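Long-range contacts in putative transcriptional regulator, sugar-binding family (Arthrobacter aurescens, PDB 3NZE), which is probably a DNA-binding transcriptional regulator of the SorC family whose sugar-binding domain is likely to sense a carbohydrate effector: residues A58-A63 with S83-L88; E118-P123 with R143-Q148. One frame throughout, in Å; residues are numbered along the deposited sequence. Where two conformers were deposited one is given.

Interaction 1 (A58-A63 with S83-L88); sequences AIIGVA and SIVVQL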
# COMPACT_ATOMS: atom_id res chain seq x y z
N ALA A 58 -19.53 5.08 -0.31
CA ALA A 58 -18.38 4.35 -0.83
C ALA A 58 -17.67 3.58 0.27
O ALA A 58 -17.78 3.91 1.45
CB ALA A 58 -17.40 5.32 -1.49
N ILE A 59 -16.94 2.55 -0.12
CA ILE A 59 -16.12 1.80 0.80
C ILE A 59 -14.66 2.00 0.40
O ILE A 59 -14.26 1.65 -0.70
CB ILE A 59 -16.49 0.30 0.81
CG1 ILE A 59 -17.91 0.13 1.35
CG2 ILE A 59 -15.49 -0.51 1.64
CD1 ILE A 59 -18.50 -1.24 1.13
N ILE A 60 -13.90 2.63 1.29
CA ILE A 60 -12.51 2.97 1.00
C ILE A 60 -11.57 2.04 1.76
O ILE A 60 -11.50 2.10 3.00
CB ILE A 60 -12.19 4.41 1.42
CG1 ILE A 60 -13.24 5.39 0.87
CG2 ILE A 60 -10.78 4.78 0.98
CD1 ILE A 60 -13.45 5.29 -0.60
N GLY A 61 -10.84 1.21 1.02
CA GLY A 61 -9.87 0.31 1.61
C GLY A 61 -8.51 0.97 1.80
O GLY A 61 -7.97 1.56 0.87
N VAL A 62 -7.97 0.88 3.02
CA VAL A 62 -6.66 1.44 3.32
C VAL A 62 -5.74 0.36 3.84
O VAL A 62 -6.03 -0.28 4.86
CB VAL A 62 -6.75 2.54 4.41
CG1 VAL A 62 -5.36 3.04 4.79
CG2 VAL A 62 -7.64 3.70 3.94
N ALA A 63 -4.61 0.15 3.18
CA ALA A 63 -3.59 -0.74 3.70
C ALA A 63 -2.63 0.16 4.48
O ALA A 63 -1.95 0.99 3.89
CB ALA A 63 -2.87 -1.46 2.57
N SER A 83 -20.32 6.61 3.87
CA SER A 83 -19.11 5.94 3.43
C SER A 83 -18.40 5.28 4.59
O SER A 83 -18.62 5.62 5.75
CB SER A 83 -18.17 6.91 2.73
OG SER A 83 -18.73 7.28 1.48
N ILE A 84 -17.54 4.33 4.25
CA ILE A 84 -16.83 3.54 5.25
C ILE A 84 -15.37 3.46 4.85
O ILE A 84 -15.06 3.29 3.68
CB ILE A 84 -17.37 2.10 5.25
CG1 ILE A 84 -18.85 2.08 5.64
CG2 ILE A 84 -16.56 1.22 6.18
CD1 ILE A 84 -19.53 0.74 5.38
N VAL A 85 -14.47 3.59 5.82
CA VAL A 85 -13.07 3.29 5.56
C VAL A 85 -12.74 1.98 6.26
O VAL A 85 -12.95 1.83 7.47
CB VAL A 85 -12.10 4.40 6.03
CG1 VAL A 85 -12.19 5.61 5.10
CG2 VAL A 85 -12.37 4.80 7.47
N VAL A 86 -12.24 1.02 5.49
CA VAL A 86 -11.95 -0.30 6.02
C VAL A 86 -10.46 -0.62 5.98
O VAL A 86 -9.77 -0.37 4.98
CB VAL A 86 -12.81 -1.41 5.33
CG1 VAL A 86 -12.58 -1.44 3.80
CG2 VAL A 86 -12.53 -2.78 5.95
N GLN A 87 -9.96 -1.15 7.09
CA GLN A 87 -8.56 -1.52 7.22
C GLN A 87 -8.29 -2.82 6.45
O GLN A 87 -9.01 -3.81 6.64
CB GLN A 87 -8.29 -1.73 8.71
CG GLN A 87 -6.87 -2.05 9.11
CD GLN A 87 -6.78 -2.26 10.62
OE1 GLN A 87 -7.65 -1.80 11.36
NE2 GLN A 87 -5.73 -2.93 11.07
N LEU A 88 -7.28 -2.83 5.58
CA LEU A 88 -7.04 -3.99 4.71
C LEU A 88 -6.07 -5.03 5.26
O LEU A 88 -6.05 -6.17 4.79
CB LEU A 88 -6.52 -3.52 3.35
CG LEU A 88 -7.49 -2.64 2.55
CD1 LEU A 88 -6.91 -2.33 1.16
CD2 LEU A 88 -8.83 -3.34 2.44

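Interaction 2 (E118-P123 with R143-Q148); sequences EQFPVP and RILDLQ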
# COMPACT_ATOMS: atom_id res chain seq x y z
N GLU A 118 -13.97 1.01 10.01
CA GLU A 118 -14.08 -0.42 10.29
C GLU A 118 -12.70 -1.06 10.37
O GLU A 118 -11.98 -1.18 9.37
CB GLU A 118 -14.92 -1.13 9.23
CG GLU A 118 -16.39 -0.71 9.23
CD GLU A 118 -17.18 -1.29 10.39
OE1 GLU A 118 -16.64 -2.16 11.11
OE2 GLU A 118 -18.35 -0.88 10.57
N GLN A 119 -12.33 -1.49 11.56
CA GLN A 119 -11.02 -2.09 11.75
C GLN A 119 -11.04 -3.61 11.73
O GLN A 119 -12.10 -4.25 11.78
CB GLN A 119 -10.36 -1.55 13.03
CG GLN A 119 -10.06 -0.07 12.88
CD GLN A 119 -9.01 0.42 13.83
OE1 GLN A 119 -9.30 1.22 14.72
NE2 GLN A 119 -7.76 -0.04 13.65
N PHE A 120 -9.84 -4.18 11.69
CA PHE A 120 -9.62 -5.58 11.34
C PHE A 120 -8.98 -6.22 12.58
O PHE A 120 -7.82 -5.96 12.87
CB PHE A 120 -8.66 -5.59 10.15
CG PHE A 120 -8.61 -6.88 9.36
CD1 PHE A 120 -9.63 -7.82 9.43
CD2 PHE A 120 -7.54 -7.13 8.52
CE1 PHE A 120 -9.57 -8.99 8.68
CE2 PHE A 120 -7.47 -8.30 7.78
CZ PHE A 120 -8.48 -9.23 7.85
N PRO A 121 -9.74 -7.04 13.33
CA PRO A 121 -9.25 -7.51 14.63
C PRO A 121 -8.30 -8.70 14.52
O PRO A 121 -8.56 -9.76 15.09
CB PRO A 121 -10.53 -7.92 15.35
CG PRO A 121 -11.41 -8.41 14.26
CD PRO A 121 -11.14 -7.46 13.09
N VAL A 122 -7.21 -8.51 13.79
CA VAL A 122 -6.23 -9.56 13.54
C VAL A 122 -4.82 -8.96 13.64
O VAL A 122 -4.65 -7.74 13.42
CB VAL A 122 -6.44 -10.21 12.14
CG1 VAL A 122 -7.91 -10.56 11.93
CG2 VAL A 122 -5.97 -9.29 11.05
N PRO A 123 -3.81 -9.78 13.99
CA PRO A 123 -2.46 -9.23 14.16
C PRO A 123 -1.86 -8.79 12.82
O PRO A 123 -2.48 -8.97 11.78
CB PRO A 123 -1.65 -10.41 14.73
CG PRO A 123 -2.68 -11.44 15.16
CD PRO A 123 -3.88 -11.22 14.32
N ARG A 143 -16.69 -10.87 8.59
CA ARG A 143 -17.50 -9.69 8.33
C ARG A 143 -16.64 -8.55 7.77
O ARG A 143 -17.10 -7.76 6.94
CB ARG A 143 -18.23 -9.25 9.60
CG ARG A 143 -19.26 -10.25 10.11
CD ARG A 143 -20.49 -10.33 9.21
NE ARG A 143 -20.24 -11.11 8.00
CZ ARG A 143 -20.19 -12.44 7.96
NH1 ARG A 143 -20.37 -13.14 9.07
NH2 ARG A 143 -19.96 -13.07 6.81
N ILE A 144 -15.39 -8.48 8.21
CA ILE A 144 -14.47 -7.50 7.66
C ILE A 144 -13.98 -7.91 6.26
O ILE A 144 -13.88 -7.07 5.37
CB ILE A 144 -13.28 -7.23 8.59
CG1 ILE A 144 -13.79 -6.71 9.94
CG2 ILE A 144 -12.32 -6.22 7.97
CD1 ILE A 144 -14.60 -5.43 9.82
N LEU A 145 -13.68 -9.19 6.07
CA LEU A 145 -13.31 -9.69 4.76
C LEU A 145 -14.39 -9.33 3.74
O LEU A 145 -14.09 -8.99 2.60
CB LEU A 145 -13.05 -11.20 4.78
CG LEU A 145 -11.88 -11.65 5.66
CD1 LEU A 145 -11.76 -13.16 5.71
CD2 LEU A 145 -10.57 -11.00 5.18
N ASP A 146 -15.65 -9.40 4.17
CA ASP A 146 -16.78 -9.12 3.28
C ASP A 146 -16.81 -7.64 2.87
O ASP A 146 -17.12 -7.31 1.72
CB ASP A 146 -18.11 -9.50 3.94
CG ASP A 146 -18.28 -11.00 4.10
OD1 ASP A 146 -17.54 -11.78 3.47
OD2 ASP A 146 -19.18 -11.41 4.87
N LEU A 147 -16.49 -6.77 3.82
CA LEU A 147 -16.43 -5.33 3.55
C LEU A 147 -15.29 -5.03 2.59
O LEU A 147 -15.44 -4.25 1.66
CB LEU A 147 -16.21 -4.53 4.84
CG LEU A 147 -17.45 -3.95 5.51
CD1 LEU A 147 -17.04 -3.14 6.74
CD2 LEU A 147 -18.22 -3.09 4.53
N GLN A 148 -14.14 -5.66 2.83
CA GLN A 148 -12.99 -5.48 1.96
C GLN A 148 -13.35 -5.85 0.53
O GLN A 148 -12.92 -5.18 -0.41
CB GLN A 148 -11.81 -6.32 2.44
CG GLN A 148 -11.15 -5.80 3.71
CD GLN A 148 -10.10 -6.75 4.25
OE1 GLN A 148 -9.89 -7.82 3.70
NE2 GLN A 148 -9.44 -6.36 5.35

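Interaction 1 (A58-A63 with S83-L88)
I60 sits between I84 and V86 and bonds to both through its backbone. I60 N gives its hydrogen to I84 O at 2.7 Å in a nearly straight bond (176°). I60 O takes V86 N at 2.8 Å. The ladder runs from I84 N on A58 O to L88 N on V62 O, with V62 N on V86 O between them. The last carbonyl is used from above its plane, 41° out. CA-H...O contacts fill the gaps, such as V85 CA to I60 O at 3.2 Å. One side chain joins at the start: S83 OG accepts A58 N at 2.9 Å and is also hydrogen-bonded to D55 O.

Apolar contacts lie on both faces. I59 CG2 meets V86 CG1 at 3.7 Å on the face covered by helix 139-149. I60 CB meets V85 CG1 at 3.9 Å on the other face. L88 folds back over the neighbouring strand, its CD1 3.7 Å from G61 C. G61 has no side chain, and L88 CD2 lies over its CA.

The backbone therefore holds two parallel strands in register, in a beta-alpha-beta unit with helix 66-73. Alternate buried peptide groups satisfy one another, while I59 and G61 bond on to S152, I153 and I155. Apart from S83 OG, the side chains add apolar contact.

Interaction 2 (E118-P123 with R143-Q148)
F120 has its CG anti to the backbone N (chi1 -162°), and this swings the ring toward the helix although its CB points elsewhere. I144 carries CG2 anti to its own N, with CG1 beside that N (chi1 -60°). Its two branches therefore spread over different partners. CG2 approaches the ring obliquely, 3.5 Å from F120 CD1. The other branch runs to the loop backbone, where I144 CD1 lies 3.4 Å from Q119 O. I144 CG1 also comes near P121 CD.

The ring of F120 is held from several directions. Q148 NE2 lies over one face, toward the rim, 3.7 Å from F120 CE2. The amide and ring planes are 72° apart, so the amide does not stack flat on the ring. Q148 NE2 is hydrogen-bonded to Q87 O of strand 84-87, which fixes the amide there. V122 CG2 packs on the opposite face of the ring. L145 CD2 reaches the far end of the ring at F120 CZ, 3.8 Å away.

E118 adds a second patch. Its aliphatic part crosses L147 at about a right angle, with E118 CG 3.5 Å from L147 CD1. The carboxylate turns off to a salt bridge with R116. E118 is also a calcium ligand in a structure of this protein, though no calcium is bound to this chain here.

P121 centres an inverse gamma turn, closed by V122 N on F120 O at 2.8 Å. This is helix-on-loop packing at the carboxyl end of a parallel strand, as in Rossmann-like alpha/beta folds.

Overall arrangement
Interaction 1 comes first along the chain and closes before interaction 2 opens. Their centres are about 10 Å apart, on the same side of the chain's centre. Both belong to one mixed sheet and its flanking helices. Strand 84-87 lies between strands 59-62 and 116-118, so it links the two contacts directly. V85 O probably accepts E118 N at 2.9 Å, and I84 CG2 packs on E118 CG at 3.6 Å. Helix 139-149 lies over the I59 and V86 face of interaction 1 and supplies the helical side of interaction 2. Together they tie the sheet, the loop after strand 116-118 and this helix into one layered part of the putative sugar-binding domain.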